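Local coordinates for RagB/SusD family nutrient uptake outer membrane protein (Bacteroides thetaiotaomicron, PDB 7KV2) that probably binds beta-glucans at the outer-membrane surface of a gut bacterium, as a glycan-binding member of the SusD family, at residues E188-S193 with A225-Y230; W157-W162 with M229-D234; E210-V215 with G267-E272. All coordinates share one frame; numbering follows the deposited sequence. Where two conformers were deposited one is given.

Three contacts of one alpha-helical SusD-family chain illustrate how the chemistry of an interface follows its place in the fold. Contacts 1 and 2 are buried neighbours, their centres about 7 Å apart, and both use helix 217-231: contact 1 sets it against helix 183-200 through aliphatic groups, whereas contact 2 sets its end against helix 137-162 through aromatic rings, a lysine chain and bridging waters. A salt bridge between Glu226 and Lys160 ties the two together. Contact 3, its centre about 23 Å and 25 Å from those of contacts 1 and 2, belongs to the surface; there two loops meet, and a tyrosine and a tryptophan lie almost parallel across turns instead of helices.

Contact 1: residues E188-S193 with A225-Y230; sequences EKMVTS and AEIVMY. With EDO (1,2-ethanediol), chain E.
In the helical, tetratricopeptide-like scaffold of the SusD fold, helices 183-200 and 217-231 pack roughly antiparallel through Met190 and Val191 on one side and Ile227 and Val228 on the other. The short segments 188-193 and 225-230 have axes 10.4 Å apart at closest approach, with 144° between their directions. The touching is confined to those four aliphatic side chains. Ile227 contributes the largest share of this small interface and uses two branches. Its CG1 lies between the backbone N and the carbonyl carbon (chi1 70°), an arrangement that carries CD1 outward against the opposing helix, where it settles 3.9 Å from Met190 CB and 4.1 Å from Val191 CB. The other branch, CG2, is met by the end of Met190: a bend at the last torsion (chi3 60°) brings the thioether methyl to it, Met190 CE resting 3.7 Å from Ile227 CG2. More loosely, Val191 CG2 faces Val228 CG2 at 4.3 Å, and the loop residue Arg236 lies against both valines. On the far side of helix 183-200, Thr192 OG1 donates to Glu188 O at 3.0 Å; that carbonyl also receives Thr192 N, the two donors arriving from opposite faces of its plane. Glu226 takes no part in the apolar seam. Its carboxylate is gripped by Lys160, Asn156 and Tyr403, and OE1 also accepts from O2 of a 1,2-ethanediol, probably a crystallisation additive, at 3.1 Å. Between these two segments, then, cohesion comes from methyl and methylene groups fitting together, an association that depends on shape and burial and carries little directional preference, while the polar bonds stay within a helix or lead to other partners.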
loop_
_atom_site.group_PDB
_atom_site.type_symbol
_atom_site.label_atom_id
_atom_site.label_comp_id
_atom_site.label_asym_id
_atom_site.label_seq_id
_atom_site.Cartn_x
_atom_site.Cartn_y
_atom_site.Cartn_z
ATOM N N GLU A 188 8.956 -0.322 -19.161
ATOM C CA GLU A 188 10.113 -0.979 -19.805
ATOM C C GLU A 188 11.347 -0.854 -18.916
ATOM O O GLU A 188 11.992 -1.883 -18.740
ATOM C CB GLU A 188 10.342 -0.397 -21.199
ATOM C CG GLU A 188 9.353 -0.940 -22.199
ATOM C CD GLU A 188 9.412 -2.440 -22.429
ATOM O OE1 GLU A 188 10.514 -3.026 -22.296
ATOM O OE2 GLU A 188 8.335 -3.026 -22.736
ATOM N N LYS A 189 11.660 0.344 -18.419
ATOM C CA LYS A 189 12.830 0.561 -17.539
ATOM C C LYS A 189 12.632 -0.262 -16.250
ATOM O O LYS A 189 13.605 -0.901 -15.756
ATOM C CB LYS A 189 12.990 2.029 -17.181
ATOM C CG LYS A 189 13.215 2.986 -18.338
ATOM C CD LYS A 189 14.605 2.953 -18.899
ATOM C CE LYS A 189 14.836 4.101 -19.858
ATOM N NZ LYS A 189 15.854 3.739 -20.868
ATOM N N MET A 190 11.421 -0.201 -15.679
ATOM C CA MET A 190 11.119 -0.897 -14.388
ATOM C C MET A 190 11.301 -2.408 -14.542
ATOM O O MET A 190 12.044 -3.019 -13.741
ATOM C CB MET A 190 9.693 -0.570 -13.940
ATOM C CG MET A 190 9.590 0.863 -13.457
ATOM S SD MET A 190 7.865 1.423 -13.239
ATOM C CE MET A 190 7.214 0.279 -12.017
ATOM N N VAL A 191 10.629 -3.027 -15.497
ATOM C CA VAL A 191 10.642 -4.502 -15.602
ATOM C C VAL A 191 12.056 -4.995 -15.931
ATOM O O VAL A 191 12.469 -6.009 -15.347
ATOM C CB VAL A 191 9.549 -5.022 -16.552
ATOM C CG1 VAL A 191 9.875 -4.830 -18.026
ATOM C CG2 VAL A 191 9.282 -6.484 -16.230
ATOM N N THR A 192 12.806 -4.287 -16.783
ATOM C CA THR A 192 14.200 -4.667 -17.130
ATOM C C THR A 192 15.083 -4.584 -15.872
ATOM O O THR A 192 15.876 -5.499 -15.671
ATOM C CB THR A 192 14.748 -3.809 -18.282
ATOM O OG1 THR A 192 13.914 -4.088 -19.401
ATOM C CG2 THR A 192 16.176 -4.143 -18.639
ATOM N N SER A 193 14.947 -3.541 -15.046
ATOM C CA SER A 193 15.677 -3.408 -13.758
ATOM C C SER A 193 15.393 -4.600 -12.838
ATOM O O SER A 193 16.339 -5.128 -12.242
ATOM C CB SER A 193 15.339 -2.119 -13.062
ATOM O OG SER A 193 15.904 -1.009 -13.741
ATOM N N ALA A 225 5.326 -9.278 -10.493
ATOM C CA ALA A 225 3.947 -9.708 -10.827
ATOM C C ALA A 225 3.020 -8.489 -10.850
ATOM O O ALA A 225 2.136 -8.393 -11.766
ATOM C CB ALA A 225 3.466 -10.751 -9.838
ATOM N N GLU A 226 3.196 -7.593 -9.877
ATOM C CA GLU A 226 2.386 -6.368 -9.742
ATOM C C GLU A 226 2.472 -5.539 -11.030
ATOM O O GLU A 226 1.398 -5.213 -11.607
ATOM C CB GLU A 226 2.810 -5.516 -8.559
ATOM C CG GLU A 226 1.978 -4.239 -8.457
ATOM C CD GLU A 226 2.141 -3.413 -7.189
ATOM O OE1 GLU A 226 2.730 -3.903 -6.178
ATOM O OE2 GLU A 226 1.726 -2.272 -7.236
ATOM N N ILE A 227 3.676 -5.193 -11.473
ATOM C CA ILE A 227 3.822 -4.239 -12.621
ATOM C C ILE A 227 3.476 -4.977 -13.940
ATOM O O ILE A 227 2.792 -4.364 -14.813
ATOM C CB ILE A 227 5.202 -3.544 -12.594
ATOM C CG1 ILE A 227 6.358 -4.484 -12.938
ATOM C CG2 ILE A 227 5.438 -2.840 -11.263
ATOM C CD1 ILE A 227 7.639 -3.761 -13.183
ATOM N N VAL A 228 3.833 -6.252 -14.062
ATOM C CA VAL A 228 3.487 -7.122 -15.233
ATOM C C VAL A 228 1.967 -7.163 -15.385
ATOM O O VAL A 228 1.453 -6.958 -16.524
ATOM C CB VAL A 228 4.079 -8.534 -15.124
ATOM C CG1 VAL A 228 3.448 -9.492 -16.105
ATOM C CG2 VAL A 228 5.586 -8.518 -15.284
ATOM N N MET A 229 1.248 -7.352 -14.276
ATOM C CA MET A 229 -0.216 -7.511 -14.367
ATOM C C MET A 229 -0.855 -6.150 -14.591
ATOM O O MET A 229 -1.831 -6.084 -15.382
ATOM C CB MET A 229 -0.778 -8.231 -13.141
ATOM C CG MET A 229 -0.314 -9.670 -13.092
ATOM S SD MET A 229 -0.629 -10.498 -11.485
ATOM C CE MET A 229 -2.364 -10.825 -11.734
ATOM N N TYR A 230 -0.340 -5.082 -13.987
ATOM C CA TYR A 230 -0.977 -3.758 -14.182
ATOM C C TYR A 230 -0.791 -3.312 -15.653
ATOM O O TYR A 230 -1.638 -2.600 -16.183
ATOM C CB TYR A 230 -0.433 -2.685 -13.250
ATOM C CG TYR A 230 -1.298 -1.451 -13.255
ATOM C CD1 TYR A 230 -2.604 -1.502 -12.798
ATOM C CD2 TYR A 230 -0.848 -0.246 -13.762
ATOM C CE1 TYR A 230 -3.433 -0.393 -12.844
ATOM C CE2 TYR A 230 -1.655 0.882 -13.791
ATOM C CZ TYR A 230 -2.969 0.799 -13.356
ATOM O OH TYR A 230 -3.781 1.893 -13.354
HETATM C C1 EDO E . 1.583 0.617 -5.487
HETATM O O1 EDO E . 0.482 1.496 -5.331
HETATM C C2 EDO E . 1.605 -0.539 -4.555
HETATM O O2 EDO E . 2.824 -1.298 -4.487
#

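Contact 2: residues W157-W162 with M229-D234; sequences WVWKFW and MYQNDD
Tyr230 sits between two side chains of helix 137-162, presenting an edge to Trp159 and a face to Lys160. With Trp159 it forms an offset edge-to-face pair, the tyrosine edge directed at the six-membered ring of the indole with the planes at 83°; the nearest atoms are Tyr230 CD2 and Trp159 CH2, 3.9 Å apart. Over the tyrosine face, the extended chain of Lys160 makes a CH-pi contact, CE lying 4.2 Å from the centroid of the Tyr230 ring, before its ammonium goes on to Glu226. A water joins these two buried residues, accepting from Tyr230 OH and donating to Lys160 O, 2.6 Å away. This is the close-packed part, walled by Trp465 and Ile468 of helix 463-469. Helix 217-231 ends immediately afterwards in a Schellman motif, with Asn232 at positive phi, and here the contact is looser, partly exposed and mediated by water. Gln231 bends at chi2 (66°) and brings OE1 into the plane of the indole at its edge, 3.3 Å from Trp159 CZ2. Another water donates to Gln231 OE1 at 2.7 Å; Trp159 NE1 gives its hydrogen chiefly to Ala183 O and shares it with this water over a longer 3.3 Å, while Gln231 NE2 goes to Asp184.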
loop_
_atom_site.group_PDB
_atom_site.type_symbol
_atom_site.label_atom_id
_atom_site.label_comp_id
_atom_site.label_asym_id
_atom_site.label_seq_id
_atom_site.Cartn_x
_atom_site.Cartn_y
_atom_site.Cartn_z
ATOM N N TRP A 157 5.304 3.877 -7.522
ATOM C CA TRP A 157 4.356 4.810 -6.871
ATOM C C TRP A 157 3.972 5.876 -7.928
ATOM O O TRP A 157 2.796 6.178 -8.106
ATOM C CB TRP A 157 5.011 5.470 -5.665
ATOM C CG TRP A 157 5.119 4.649 -4.405
ATOM C CD1 TRP A 157 4.548 3.446 -4.127
ATOM C CD2 TRP A 157 5.808 5.054 -3.212
ATOM N NE1 TRP A 157 4.846 3.071 -2.841
ATOM C CE2 TRP A 157 5.600 4.040 -2.250
ATOM C CE3 TRP A 157 6.561 6.175 -2.855
ATOM C CZ2 TRP A 157 6.159 4.093 -0.979
ATOM C CZ3 TRP A 157 7.065 6.259 -1.565
ATOM C CH2 TRP A 157 6.846 5.229 -0.636
ATOM N N VAL A 158 4.953 6.475 -8.600
ATOM C CA VAL A 158 4.631 7.564 -9.574
ATOM C C VAL A 158 4.108 6.997 -10.888
ATOM O O VAL A 158 3.258 7.671 -11.482
ATOM C CB VAL A 158 5.783 8.568 -9.754
ATOM C CG1 VAL A 158 5.847 9.548 -8.596
ATOM C CG2 VAL A 158 7.125 7.896 -9.958
ATOM N N TRP A 159 4.550 5.826 -11.306
ATOM C CA TRP A 159 4.058 5.142 -12.527
ATOM C C TRP A 159 2.549 4.905 -12.395
ATOM O O TRP A 159 1.754 5.263 -13.322
ATOM C CB TRP A 159 4.835 3.862 -12.769
ATOM C CG TRP A 159 4.405 3.033 -13.941
ATOM C CD1 TRP A 159 4.443 3.394 -15.263
ATOM C CD2 TRP A 159 3.893 1.690 -13.908
ATOM N NE1 TRP A 159 3.995 2.369 -16.046
ATOM C CE2 TRP A 159 3.620 1.317 -15.241
ATOM C CE3 TRP A 159 3.600 0.778 -12.885
ATOM C CZ2 TRP A 159 3.119 0.065 -15.568
ATOM C CZ3 TRP A 159 3.104 -0.465 -13.202
ATOM C CH2 TRP A 159 2.887 -0.831 -14.537
ATOM N N LYS A 160 2.130 4.321 -11.269
ATOM C CA LYS A 160 0.702 4.002 -11.076
ATOM C C LYS A 160 -0.114 5.286 -10.982
ATOM O O LYS A 160 -1.160 5.321 -11.623
ATOM C CB LYS A 160 0.481 3.082 -9.857
ATOM C CG LYS A 160 0.787 1.636 -10.190
ATOM C CD LYS A 160 0.190 0.666 -9.210
ATOM C CE LYS A 160 0.104 -0.715 -9.795
ATOM N NZ LYS A 160 -0.560 -1.624 -8.840
ATOM N N PHE A 161 0.257 6.250 -10.143
ATOM C CA PHE A 161 -0.627 7.397 -9.845
ATOM C C PHE A 161 -0.577 8.402 -11.011
ATOM O O PHE A 161 -1.619 8.976 -11.264
ATOM C CB PHE A 161 -0.298 8.085 -8.530
ATOM C CG PHE A 161 -0.814 7.321 -7.315
ATOM C CD1 PHE A 161 -2.117 7.480 -6.866
ATOM C CD2 PHE A 161 0.028 6.468 -6.606
ATOM C CE1 PHE A 161 -2.594 6.769 -5.765
ATOM C CE2 PHE A 161 -0.431 5.774 -5.481
ATOM C CZ PHE A 161 -1.735 5.933 -5.060
ATOM N N TRP A 162 0.574 8.594 -11.646
ATOM C CA TRP A 162 0.707 9.691 -12.657
ATOM C C TRP A 162 1.115 9.184 -14.056
ATOM O O TRP A 162 0.814 9.921 -15.028
ATOM C CB TRP A 162 1.681 10.743 -12.155
ATOM C CG TRP A 162 1.162 11.620 -11.069
ATOM C CD1 TRP A 162 0.346 12.698 -11.212
ATOM C CD2 TRP A 162 1.443 11.502 -9.665
ATOM N NE1 TRP A 162 0.116 13.275 -10.003
ATOM C CE2 TRP A 162 0.778 12.562 -9.031
ATOM C CE3 TRP A 162 2.169 10.583 -8.888
ATOM C CZ2 TRP A 162 0.864 12.781 -7.658
ATOM C CZ3 TRP A 162 2.283 10.823 -7.539
ATOM C CH2 TRP A 162 1.593 11.863 -6.925
ATOM N N MET A 229 1.248 -7.352 -14.276
ATOM C CA MET A 229 -0.216 -7.511 -14.367
ATOM C C MET A 229 -0.855 -6.150 -14.591
ATOM O O MET A 229 -1.831 -6.084 -15.382
ATOM C CB MET A 229 -0.778 -8.231 -13.141
ATOM C CG MET A 229 -0.314 -9.670 -13.092
ATOM S SD MET A 229 -0.629 -10.498 -11.485
ATOM C CE MET A 229 -2.364 -10.825 -11.734
ATOM N N TYR A 230 -0.340 -5.082 -13.987
ATOM C CA TYR A 230 -0.977 -3.758 -14.182
ATOM C C TYR A 230 -0.791 -3.312 -15.653
ATOM O O TYR A 230 -1.638 -2.600 -16.183
ATOM C CB TYR A 230 -0.433 -2.685 -13.250
ATOM C CG TYR A 230 -1.298 -1.451 -13.255
ATOM C CD1 TYR A 230 -2.604 -1.502 -12.798
ATOM C CD2 TYR A 230 -0.848 -0.246 -13.762
ATOM C CE1 TYR A 230 -3.433 -0.393 -12.844
ATOM C CE2 TYR A 230 -1.655 0.882 -13.791
ATOM C CZ TYR A 230 -2.969 0.799 -13.356
ATOM O OH TYR A 230 -3.781 1.893 -13.354
ATOM N N GLN A 231 0.330 -3.697 -16.253
ATOM C CA GLN A 231 0.686 -3.336 -17.660
ATOM C C GLN A 231 -0.117 -4.190 -18.645
ATOM O O GLN A 231 -0.183 -3.807 -19.815
ATOM C CB GLN A 231 2.176 -3.573 -17.884
ATOM C CG GLN A 231 2.654 -3.202 -19.298
ATOM C CD GLN A 231 2.554 -1.724 -19.565
ATOM O OE1 GLN A 231 2.358 -0.920 -18.660
ATOM N NE2 GLN A 231 2.728 -1.327 -20.829
ATOM N N ASN A 232 -0.651 -5.316 -18.196
ATOM C CA ASN A 232 -1.313 -6.346 -19.031
ATOM C C ASN A 232 -0.255 -6.893 -19.991
ATOM O O ASN A 232 -0.572 -7.080 -21.190
ATOM C CB ASN A 232 -2.563 -5.811 -19.738
ATOM C CG ASN A 232 -3.761 -5.747 -18.803
ATOM O OD1 ASN A 232 -4.180 -4.681 -18.402
ATOM N ND2 ASN A 232 -4.283 -6.884 -18.388
ATOM N N ASP A 233 0.965 -7.102 -19.487
ATOM C CA ASP A 233 2.107 -7.564 -20.332
ATOM C C ASP A 233 2.075 -9.089 -20.388
ATOM O O ASP A 233 2.818 -9.758 -19.624
ATOM C CB ASP A 233 3.436 -7.005 -19.851
ATOM C CG ASP A 233 4.603 -7.496 -20.689
ATOM O OD1 ASP A 233 4.337 -8.126 -21.784
ATOM O OD2 ASP A 233 5.740 -7.304 -20.213
ATOM N N ASP A 234 1.228 -9.620 -21.279
ATOM C CA ASP A 234 0.943 -11.073 -21.389
ATOM C C ASP A 234 2.243 -11.792 -21.777
ATOM O O ASP A 234 2.399 -12.980 -21.405
ATOM C CB ASP A 234 -0.287 -11.320 -22.271
ATOM C CG ASP A 234 -0.062 -10.962 -23.729
ATOM O OD1 ASP A 234 0.400 -9.844 -23.986
ATOM O OD2 ASP A 234 -0.312 -11.820 -24.581
HETATM O O HOH W 1 2.324 1.731 -18.773
HETATM O O HOH W 2 -2.560 4.238 -13.582
#

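Contact 3: residues E210-V215 with G267-E272; sequences ENYGRV and GEWSIE. With EDO (1,2-ethanediol), chain F.
Trp269 lies almost flat against Tyr212, and tracing it outward from the backbone shows how one indole can join two loops. Its CB sits over the tyrosine ring, 3.8 Å from the ring centroid, in a CH-pi contact. CG comes next and faces Tyr212 CG, while in return Tyr212 CB stands over the five-membered ring, 3.5 Å from its centroid and only 9° off the normal, so that CD1, CD2 and CE2 all meet this carbon. The two planes are nearly parallel (7°) but slid apart, each ring covering the other's CB more than the other ring. Further along, NE1 donates to Asn278 OD1, CE3 meets Tyr212 CD1 at 3.5 Å, and CZ3 approaches the same atom. The six-membered ring also nears backbone: CZ2 is 3.3 Å from Gly213 N, which approaches obliquely, and CH2 lies close to that nitrogen. The tyrosine hydroxyl hydrogen-bonds to Arg206 NE. Replacing Trp269 with an alanine would probably strip the tyrosine face and the Gly213 peptide of their cover on this side and leave Asn278 without its indole donor. Both loops form type II beta turns, Asn211 to Arg214 and Gly267 to Ser270, with Gly213 and Trp269 in the positive-phi third positions: a surface junction of two turns joined by a near-parallel, slid-apart tyrosine-tryptophan pair with reciprocal CH-pi contacts.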
loop_
_atom_site.group_PDB
_atom_site.type_symbol
_atom_site.label_atom_id
_atom_site.label_comp_id
_atom_site.label_asym_id
_atom_site.label_seq_id
_atom_site.Cartn_x
_atom_site.Cartn_y
_atom_site.Cartn_z
ATOM N N GLU A 210 16.552 -10.093 12.486
ATOM C CA GLU A 210 17.509 -8.953 12.521
ATOM C C GLU A 210 17.293 -8.031 11.304
ATOM O O GLU A 210 17.601 -6.833 11.414
ATOM C CB GLU A 210 18.955 -9.479 12.521
ATOM C CG GLU A 210 19.302 -10.360 13.715
ATOM C CD GLU A 210 18.920 -9.756 15.058
ATOM O OE1 GLU A 210 19.393 -8.632 15.363
ATOM O OE2 GLU A 210 18.116 -10.387 15.787
ATOM N N ASN A 211 16.818 -8.531 10.171
ATOM C CA ASN A 211 16.846 -7.721 8.926
ATOM C C ASN A 211 15.479 -7.605 8.242
ATOM O O ASN A 211 15.474 -7.180 7.065
ATOM C CB ASN A 211 17.868 -8.344 7.976
ATOM C CG ASN A 211 19.267 -8.286 8.562
ATOM O OD1 ASN A 211 19.805 -7.206 8.720
ATOM N ND2 ASN A 211 19.809 -9.420 8.968
ATOM N N TYR A 212 14.354 -7.950 8.898
ATOM C CA TYR A 212 13.028 -7.828 8.238
ATOM C C TYR A 212 12.873 -6.363 7.805
ATOM O O TYR A 212 13.190 -5.460 8.599
ATOM C CB TYR A 212 11.876 -8.310 9.139
ATOM C CG TYR A 212 11.644 -9.805 9.137
ATOM C CD1 TYR A 212 11.575 -10.524 7.956
ATOM C CD2 TYR A 212 11.475 -10.500 10.329
ATOM C CE1 TYR A 212 11.325 -11.891 7.935
ATOM C CE2 TYR A 212 11.225 -11.859 10.324
ATOM C CZ TYR A 212 11.119 -12.557 9.134
ATOM O OH TYR A 212 10.844 -13.905 9.138
ATOM N N GLY A 213 12.401 -6.162 6.579
ATOM C CA GLY A 213 12.282 -4.840 5.936
ATOM C C GLY A 213 13.237 -4.722 4.760
ATOM O O GLY A 213 13.022 -3.850 3.920
ATOM N N ARG A 214 14.310 -5.532 4.718
ATOM C CA ARG A 214 15.288 -5.493 3.599
ATOM C C ARG A 214 14.615 -6.124 2.376
ATOM O O ARG A 214 13.749 -6.996 2.550
ATOM C CB ARG A 214 16.605 -6.209 3.923
ATOM C CG ARG A 214 17.429 -5.585 5.049
ATOM C CD ARG A 214 18.233 -4.351 4.648
ATOM N NE ARG A 214 19.277 -4.017 5.615
ATOM C CZ ARG A 214 20.379 -3.343 5.317
ATOM N NH1 ARG A 214 20.580 -2.898 4.093
ATOM N NH2 ARG A 214 21.295 -3.138 6.235
ATOM N N VAL A 215 14.998 -5.689 1.180
ATOM C CA VAL A 215 14.574 -6.337 -0.076
ATOM C C VAL A 215 14.931 -7.827 -0.012
ATOM O O VAL A 215 16.047 -8.172 0.451
ATOM C CB VAL A 215 15.238 -5.632 -1.269
ATOM C CG1 VAL A 215 14.966 -6.353 -2.570
ATOM C CG2 VAL A 215 14.772 -4.185 -1.346
ATOM N N GLY A 267 1.231 -10.017 14.376
ATOM C CA GLY A 267 1.158 -10.524 12.995
ATOM C C GLY A 267 2.183 -9.890 12.077
ATOM O O GLY A 267 2.283 -10.358 10.923
ATOM N N GLU A 268 2.975 -8.930 12.570
ATOM C CA GLU A 268 4.045 -8.306 11.758
ATOM C C GLU A 268 5.074 -9.377 11.387
ATOM O O GLU A 268 5.541 -10.138 12.274
ATOM C CB GLU A 268 4.697 -7.125 12.464
ATOM C CG GLU A 268 3.722 -5.974 12.691
ATOM C CD GLU A 268 4.377 -4.765 13.351
ATOM O OE1 GLU A 268 5.451 -4.926 13.959
ATOM O OE2 GLU A 268 3.792 -3.651 13.307
ATOM N N TRP A 269 5.454 -9.403 10.114
ATOM C CA TRP A 269 6.503 -10.320 9.586
ATOM C C TRP A 269 6.163 -11.771 9.964
ATOM O O TRP A 269 7.093 -12.537 10.309
ATOM C CB TRP A 269 7.913 -9.871 10.051
ATOM C CG TRP A 269 8.253 -8.517 9.460
ATOM C CD1 TRP A 269 8.308 -7.316 10.106
ATOM C CD2 TRP A 269 8.511 -8.225 8.077
ATOM N NE1 TRP A 269 8.619 -6.302 9.218
ATOM C CE2 TRP A 269 8.765 -6.843 7.973
ATOM C CE3 TRP A 269 8.608 -9.004 6.925
ATOM C CZ2 TRP A 269 9.086 -6.244 6.755
ATOM C CZ3 TRP A 269 8.992 -8.417 5.734
ATOM C CH2 TRP A 269 9.198 -7.052 5.654
ATOM N N SER A 270 4.900 -12.142 9.830
ATOM C CA SER A 270 4.411 -13.519 10.094
ATOM C C SER A 270 4.789 -14.416 8.909
ATOM O O SER A 270 5.386 -13.955 7.901
ATOM C CB SER A 270 2.936 -13.530 10.247
ATOM O OG SER A 270 2.341 -13.311 8.971
ATOM N N ILE A 271 4.318 -15.657 8.940
ATOM C CA ILE A 271 4.586 -16.572 7.800
ATOM C C ILE A 271 3.884 -16.058 6.541
ATOM O O ILE A 271 4.296 -16.414 5.428
ATOM C CB ILE A 271 4.181 -17.999 8.153
ATOM C CG1 ILE A 271 4.846 -18.956 7.154
ATOM C CG2 ILE A 271 2.674 -18.144 8.253
ATOM C CD1 ILE A 271 5.209 -20.258 7.755
ATOM N N GLU A 272 2.877 -15.199 6.698
ATOM C CA GLU A 272 2.128 -14.645 5.547
ATOM C C GLU A 272 2.837 -13.438 4.927
ATOM O O GLU A 272 2.493 -13.081 3.791
ATOM C CB GLU A 272 0.752 -14.204 6.012
ATOM C CG GLU A 272 -0.166 -13.969 4.849
ATOM C CD GLU A 272 -1.623 -14.109 5.101
ATOM O OE1 GLU A 272 -1.997 -14.823 6.054
ATOM O OE2 GLU A 272 -2.368 -13.493 4.327
HETATM C C1 EDO F . 5.692 -9.297 15.301
HETATM O O1 EDO F . 6.912 -9.733 14.666
HETATM C C2 EDO F . 5.816 -8.137 16.285
HETATM O O2 EDO F . 6.474 -6.955 15.822
#